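Oxidoreductase (Ralstonia eutropha, PDB 3HJ9) binds flavin mononucleotide and is probably a nitroreductase-family oxidoreductase that works as a dimer. Local coordinates at residues Arg7-Arg19 and Leu122-Met134. Sequence-based numbering, arbitrary orientation.
With FMN (flavin mononucleotide), chain C; ACT (acetate ion), chain D.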
loop_
_atom_site.group_PDB
_atom_site.type_symbol
_atom_site.label_atom_id
_atom_site.label_comp_id
_atom_site.label_asym_id
_atom_site.label_seq_id
_atom_site.Cartn_x
_atom_site.Cartn_y
_atom_site.Cartn_z
ATOM N N ARG A 7 -8.398 21.032 -0.318
ATOM C CA ARG A 7 -9.297 20.012 0.227
ATOM C C ARG A 7 -10.738 20.046 -0.291
ATOM O O ARG A 7 -11.480 19.110 0.011
ATOM C CB ARG A 7 -9.223 19.908 1.785
ATOM C CG ARG A 7 -8.354 18.711 2.244
ATOM C CD ARG A 7 -8.231 18.589 3.745
ATOM N NE ARG A 7 -7.153 19.426 4.286
ATOM C CZ ARG A 7 -7.239 20.703 4.703
ATOM N NH1 ARG A 7 -8.390 21.388 4.726
ATOM N NH2 ARG A 7 -6.129 21.296 5.151
ATOM N N LEU A 8 -11.136 21.064 -1.077
ATOM C CA LEU A 8 -12.497 21.089 -1.633
ATOM C C LEU A 8 -12.718 19.866 -2.555
ATOM O O LEU A 8 -11.791 19.450 -3.279
ATOM C CB LEU A 8 -12.831 22.407 -2.358
ATOM C CG LEU A 8 -13.133 23.615 -1.467
ATOM C CD1 LEU A 8 -13.344 24.881 -2.314
ATOM C CD2 LEU A 8 -14.341 23.347 -0.567
ATOM N N PRO A 9 -13.917 19.244 -2.475
ATOM C CA PRO A 9 -14.200 18.071 -3.274
ATOM C C PRO A 9 -14.102 18.429 -4.764
ATOM O O PRO A 9 -14.602 19.491 -5.166
ATOM C CB PRO A 9 -15.639 17.717 -2.866
ATOM C CG PRO A 9 -16.225 18.972 -2.489
ATOM C CD PRO A 9 -15.148 19.740 -1.819
ATOM N N TYR A 10 -13.452 17.562 -5.547
ATOM C CA TYR A 10 -13.229 17.842 -6.973
ATOM C C TYR A 10 -14.519 17.910 -7.776
ATOM O O TYR A 10 -15.534 17.296 -7.419
ATOM C CB TYR A 10 -12.297 16.800 -7.606
ATOM C CG TYR A 10 -10.909 16.754 -7.004
ATOM C CD1 TYR A 10 -10.100 17.901 -6.960
ATOM C CD2 TYR A 10 -10.396 15.571 -6.496
ATOM C CE1 TYR A 10 -8.815 17.853 -6.416
ATOM C CE2 TYR A 10 -9.112 15.501 -5.950
ATOM C CZ TYR A 10 -8.340 16.647 -5.912
ATOM O OH TYR A 10 -7.109 16.578 -5.370
ATOM N N GLU A 11 -14.472 18.696 -8.846
ATOM C CA GLU A 11 -15.582 18.846 -9.750
ATOM C C GLU A 11 -15.774 17.529 -10.531
ATOM O O GLU A 11 -14.793 16.936 -10.973
ATOM C CB GLU A 11 -15.312 20.007 -10.706
ATOM C CG GLU A 11 -16.442 20.332 -11.661
ATOM C CD GLU A 11 -16.141 21.525 -12.550
ATOM O OE1 GLU A 11 -14.970 22.000 -12.590
ATOM O OE2 GLU A 11 -17.091 21.988 -13.222
ATOM N N PRO A 12 -17.024 17.028 -10.623
ATOM C CA PRO A 12 -17.233 15.849 -11.454
ATOM C C PRO A 12 -17.061 16.166 -12.950
ATOM O O PRO A 12 -17.345 17.270 -13.381
ATOM C CB PRO A 12 -18.684 15.441 -11.141
ATOM C CG PRO A 12 -19.301 16.581 -10.493
ATOM C CD PRO A 12 -18.234 17.381 -9.851
ATOM N N VAL A 13 -16.555 15.204 -13.714
ATOM C CA VAL A 13 -16.422 15.322 -15.165
ATOM C C VAL A 13 -17.676 14.634 -15.689
ATOM O O VAL A 13 -17.818 13.423 -15.560
ATOM C CB VAL A 13 -15.137 14.617 -15.684
ATOM C CG1 VAL A 13 -15.142 14.541 -17.198
ATOM C CG2 VAL A 13 -13.920 15.349 -15.204
ATOM N N LYS A 14 -18.582 15.401 -16.277
ATOM C CA LYS A 14 -19.872 14.877 -16.751
ATOM C C LYS A 14 -19.884 14.617 -18.268
ATOM O O LYS A 14 -19.269 15.360 -19.043
ATOM C CB LYS A 14 -20.999 15.853 -16.378
ATOM N N GLY A 15 -20.559 13.535 -18.661
ATOM C CA GLY A 15 -20.801 13.212 -20.066
ATOM C C GLY A 15 -19.752 12.516 -20.908
ATOM O O GLY A 15 -20.081 12.107 -22.009
ATOM N N LEU A 16 -18.514 12.381 -20.430
ATOM C CA LEU A 16 -17.452 11.710 -21.218
ATOM C C LEU A 16 -17.783 10.247 -21.547
ATOM O O LEU A 16 -18.294 9.512 -20.701
ATOM C CB LEU A 16 -16.053 11.786 -20.552
ATOM C CG LEU A 16 -15.005 12.752 -21.132
ATOM C CD1 LEU A 16 -15.496 14.179 -21.220
ATOM C CD2 LEU A 16 -13.688 12.638 -20.325
ATOM N N LEU A 17 -17.551 9.858 -22.793
ATOM C CA LEU A 17 -17.723 8.480 -23.218
ATOM C C LEU A 17 -16.346 7.896 -23.458
ATOM O O LEU A 17 -15.358 8.633 -23.505
ATOM C CB LEU A 17 -18.578 8.385 -24.471
ATOM C CG LEU A 17 -20.048 8.741 -24.235
ATOM C CD1 LEU A 17 -20.803 8.771 -25.567
ATOM C CD2 LEU A 17 -20.721 7.774 -23.211
ATOM N N PRO A 18 -16.259 6.561 -23.550
ATOM C CA PRO A 18 -14.959 6.001 -23.892
ATOM C C PRO A 18 -14.566 6.417 -25.311
ATOM O O PRO A 18 -15.423 6.457 -26.192
ATOM C CB PRO A 18 -15.220 4.496 -23.828
ATOM C CG PRO A 18 -16.328 4.385 -22.813
ATOM C CD PRO A 18 -17.222 5.490 -23.230
ATOM N N ARG A 19 -13.294 6.755 -25.499
ATOM C CA ARG A 19 -12.789 7.115 -26.812
ATOM C C ARG A 19 -12.543 5.818 -27.615
ATOM O O ARG A 19 -12.343 4.722 -27.006
ATOM C CB ARG A 19 -11.502 7.920 -26.715
ATOM C CG ARG A 19 -11.693 9.324 -26.165
ATOM C CD ARG A 19 -10.369 10.056 -26.110
ATOM N NE ARG A 19 -9.478 9.405 -25.149
ATOM C CZ ARG A 19 -9.572 9.497 -23.827
ATOM N NH1 ARG A 19 -10.508 10.255 -23.241
ATOM N NH2 ARG A 19 -8.712 8.828 -23.060
ATOM N N LEU A 122 -10.077 3.907 -22.333
ATOM C CA LEU A 122 -10.703 4.340 -21.067
ATOM C C LEU A 122 -9.731 5.093 -20.156
ATOM O O LEU A 122 -9.909 5.147 -18.934
ATOM C CB LEU A 122 -11.329 3.147 -20.325
ATOM C CG LEU A 122 -12.605 2.580 -20.940
ATOM C CD1 LEU A 122 -12.322 1.786 -22.186
ATOM C CD2 LEU A 122 -13.299 1.708 -19.920
ATOM N N ARG A 123 -8.697 5.694 -20.729
ATOM C CA ARG A 123 -7.769 6.461 -19.910
ATOM C C ARG A 123 -8.468 7.736 -19.422
ATOM O O ARG A 123 -9.251 8.346 -20.158
ATOM C CB ARG A 123 -6.520 6.807 -20.675
ATOM C CG ARG A 123 -5.669 5.587 -20.976
ATOM C CD ARG A 123 -4.484 6.004 -21.813
ATOM N NE ARG A 123 -4.931 6.495 -23.115
ATOM C CZ ARG A 123 -4.233 7.275 -23.938
ATOM N NH1 ARG A 123 -2.999 7.684 -23.650
ATOM N NH2 ARG A 123 -4.774 7.638 -25.094
ATOM N N SER A 124 -8.115 8.127 -18.199
ATOM C CA SER A 124 -8.689 9.255 -17.464
ATOM C C SER A 124 -10.235 9.326 -17.527
ATOM O O SER A 124 -10.827 10.292 -18.017
ATOM C CB SER A 124 -8.004 10.583 -17.786
ATOM O OG SER A 124 -8.116 10.877 -19.149
HETATM N N MSE A 125 -10.840 8.244 -17.031
HETATM C CA MSE A 125 -12.290 8.088 -16.913
HETATM C C MSE A 125 -12.645 7.971 -15.427
HETATM O O MSE A 125 -13.605 7.298 -15.067
HETATM C CB MSE A 125 -12.755 6.855 -17.705
HETATM C CG MSE A 125 -12.508 6.937 -19.187
HETATM SE SE MSE A 125 -13.559 8.345 -20.004
HETATM C CE MSE A 125 -15.281 7.700 -19.433
ATOM N N THR A 126 -11.881 8.636 -14.557
ATOM C CA THR A 126 -12.178 8.588 -13.108
ATOM C C THR A 126 -13.473 9.322 -12.758
ATOM O O THR A 126 -14.000 9.099 -11.706
ATOM C CB THR A 126 -11.072 9.194 -12.217
ATOM O OG1 THR A 126 -11.016 10.601 -12.436
ATOM C CG2 THR A 126 -9.711 8.529 -12.450
ATOM N N GLY A 127 -13.967 10.197 -13.628
ATOM C CA GLY A 127 -15.171 10.950 -13.380
ATOM C C GLY A 127 -14.994 12.209 -12.537
ATOM O O GLY A 127 -15.985 12.842 -12.194
ATOM N N TYR A 128 -13.758 12.563 -12.164
ATOM C CA TYR A 128 -13.489 13.791 -11.409
ATOM C C TYR A 128 -12.290 14.554 -11.948
ATOM O O TYR A 128 -11.326 13.947 -12.436
ATOM C CB TYR A 128 -13.261 13.476 -9.943
ATOM C CG TYR A 128 -14.519 13.029 -9.249
ATOM C CD1 TYR A 128 -14.800 11.666 -9.085
ATOM C CD2 TYR A 128 -15.460 13.968 -8.803
ATOM C CE1 TYR A 128 -15.972 11.245 -8.438
ATOM C CE2 TYR A 128 -16.649 13.565 -8.198
ATOM C CZ TYR A 128 -16.885 12.208 -8.007
ATOM O OH TYR A 128 -18.007 11.806 -7.385
ATOM N N GLN A 129 -12.364 15.879 -11.828
ATOM C CA GLN A 129 -11.290 16.763 -12.241
ATOM C C GLN A 129 -10.303 17.009 -11.086
ATOM O O GLN A 129 -10.476 17.945 -10.292
ATOM C CB GLN A 129 -11.845 18.073 -12.808
ATOM C CG GLN A 129 -10.812 19.075 -13.323
ATOM C CD GLN A 129 -9.857 18.473 -14.345
ATOM O OE1 GLN A 129 -8.886 17.773 -14.008
ATOM N NE2 GLN A 129 -10.114 18.780 -15.604
ATOM N N ASP A 130 -9.283 16.157 -11.023
ATOM C CA ASP A 130 -8.194 16.242 -10.034
ATOM C C ASP A 130 -6.877 16.773 -10.634
ATOM O O ASP A 130 -5.818 16.599 -10.046
ATOM C CB ASP A 130 -8.011 14.898 -9.307
ATOM C CG ASP A 130 -7.586 13.763 -10.234
ATOM O OD1 ASP A 130 -7.439 14.005 -11.436
ATOM O OD2 ASP A 130 -7.425 12.609 -9.757
ATOM N N PHE A 131 -6.971 17.436 -11.792
ATOM C CA PHE A 131 -5.844 18.060 -12.460
ATOM C C PHE A 131 -4.664 17.113 -12.775
ATOM O O PHE A 131 -3.504 17.521 -12.740
ATOM C CB PHE A 131 -5.417 19.287 -11.656
ATOM C CG PHE A 131 -6.584 20.165 -11.243
ATOM C CD1 PHE A 131 -7.194 21.028 -12.154
ATOM C CD2 PHE A 131 -7.115 20.080 -9.938
ATOM C CE1 PHE A 131 -8.299 21.812 -11.772
ATOM C CE2 PHE A 131 -8.200 20.858 -9.547
ATOM C CZ PHE A 131 -8.786 21.754 -10.463
ATOM N N VAL A 132 -4.973 15.849 -13.031
ATOM C CA VAL A 132 -3.980 14.854 -13.461
ATOM C C VAL A 132 -4.083 14.840 -14.991
ATOM O O VAL A 132 -5.156 14.625 -15.508
ATOM C CB VAL A 132 -4.273 13.475 -12.904
ATOM C CG1 VAL A 132 -3.320 12.420 -13.538
ATOM C CG2 VAL A 132 -4.162 13.502 -11.391
ATOM N N GLY A 133 -2.988 15.074 -15.697
ATOM C CA GLY A 133 -3.015 15.125 -17.160
ATOM C C GLY A 133 -3.129 13.760 -17.824
ATOM O O GLY A 133 -3.076 12.714 -17.162
HETATM N N MSE A 134 -3.274 13.778 -19.144
HETATM C CA MSE A 134 -3.308 12.530 -19.949
HETATM C C MSE A 134 -1.930 11.849 -19.855
HETATM O O MSE A 134 -0.896 12.520 -19.837
HETATM C CB MSE A 134 -3.668 12.845 -21.412
HETATM C CG MSE A 134 -3.764 11.640 -22.372
HETATM SE SE MSE A 134 -4.994 10.179 -21.877
HETATM C CE MSE A 134 -6.722 11.109 -22.057
HETATM N N1 FMN C . -3.947 12.531 -6.167
HETATM C C2 FMN C . -4.777 13.061 -7.137
HETATM O O2 FMN C . -4.354 13.921 -7.914
HETATM N N3 FMN C . -6.086 12.598 -7.239
HETATM C C4 FMN C . -6.578 11.645 -6.356
HETATM O O4 FMN C . -7.751 11.269 -6.492
HETATM C C4A FMN C . -5.735 11.110 -5.367
HETATM N N5 FMN C . -6.192 10.151 -4.484
HETATM C C5A FMN C . -5.336 9.571 -3.561
HETATM C C6 FMN C . -5.852 8.586 -2.728
HETATM C C7 FMN C . -5.027 7.987 -1.764
HETATM C C7M FMN C . -5.592 6.923 -0.865
HETATM C C8 FMN C . -3.693 8.388 -1.621
HETATM C C8M FMN C . -2.824 7.762 -0.572
HETATM C C9 FMN C . -3.175 9.399 -2.452
HETATM C C9A FMN C . -3.991 10.006 -3.436
HETATM N N10 FMN C . -3.541 10.994 -4.314
HETATM C C10 FMN C . -4.407 11.558 -5.270
HETATM C "C1'" FMN C . -2.112 11.462 -4.324
HETATM C "C2'" FMN C . -1.797 12.495 -3.275
HETATM O "O2'" FMN C . -2.378 13.740 -3.607
HETATM C "C3'" FMN C . -0.281 12.595 -3.171
HETATM O "O3'" FMN C . 0.185 11.391 -2.597
HETATM C "C4'" FMN C . 0.086 13.814 -2.305
HETATM O "O4'" FMN C . -0.041 14.955 -3.146
HETATM C "C5'" FMN C . 1.485 13.744 -1.709
HETATM O "O5'" FMN C . 2.398 13.749 -2.804
HETATM P P FMN C . 3.476 12.582 -2.946
HETATM O O1P FMN C . 4.157 12.241 -1.647
HETATM O O2P FMN C . 2.757 11.340 -3.442
HETATM O O3P FMN C . 4.519 13.053 -3.960
HETATM C C ACT D . -5.981 13.767 -3.252
HETATM O O ACT D . -4.804 13.775 -2.855
HETATM O OXT ACT D . -6.179 14.410 -4.319
HETATM C CH3 ACT D . -7.052 13.002 -2.534
HETATM O O HOH W 1 -4.846 17.305 -7.787
HETATM O O HOH W 2 -12.021 19.986 -9.500
#
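Y10 lays one face of its ring over the CB of D130, a CH-pi contact of 3.7 Å from that carbon to the ring centroid, and W187 meets the same tyrosine edge-to-face. With CG beside the backbone N (chi1 -62°), the ring carries its OH to an acetate, probably from the crystallisation liquor, donating to OXT at 2.6 Å; Y89 of the second subunit also holds that acetate. D130 OD2 in turn accepts a hydrogen bond from FMN N3 at 2.9 Å, while its OD1 pairs with R185. E11 O then receives Q129 N at 2.8 Å, and a water joins E11 N to Q129 O. Past P12, which rests against the Y128 ring, V13 N reaches G127 O at 2.9 Å. R19 closes the series: its NH2 donates to R123 O at 3.0 Å, nearly within the guanidinium plane, and M134 CE lies over one face. D121 bridges both arginines, which should offset their like charges. This short antiparallel crossing thus illustrates second-shell support: two backbone bonds tie E11 and V13 to residues 127-129, the R19 side chain secures the far end, and Y10 packs on D130, consistent with holding it, together with R185, beside flavin N3.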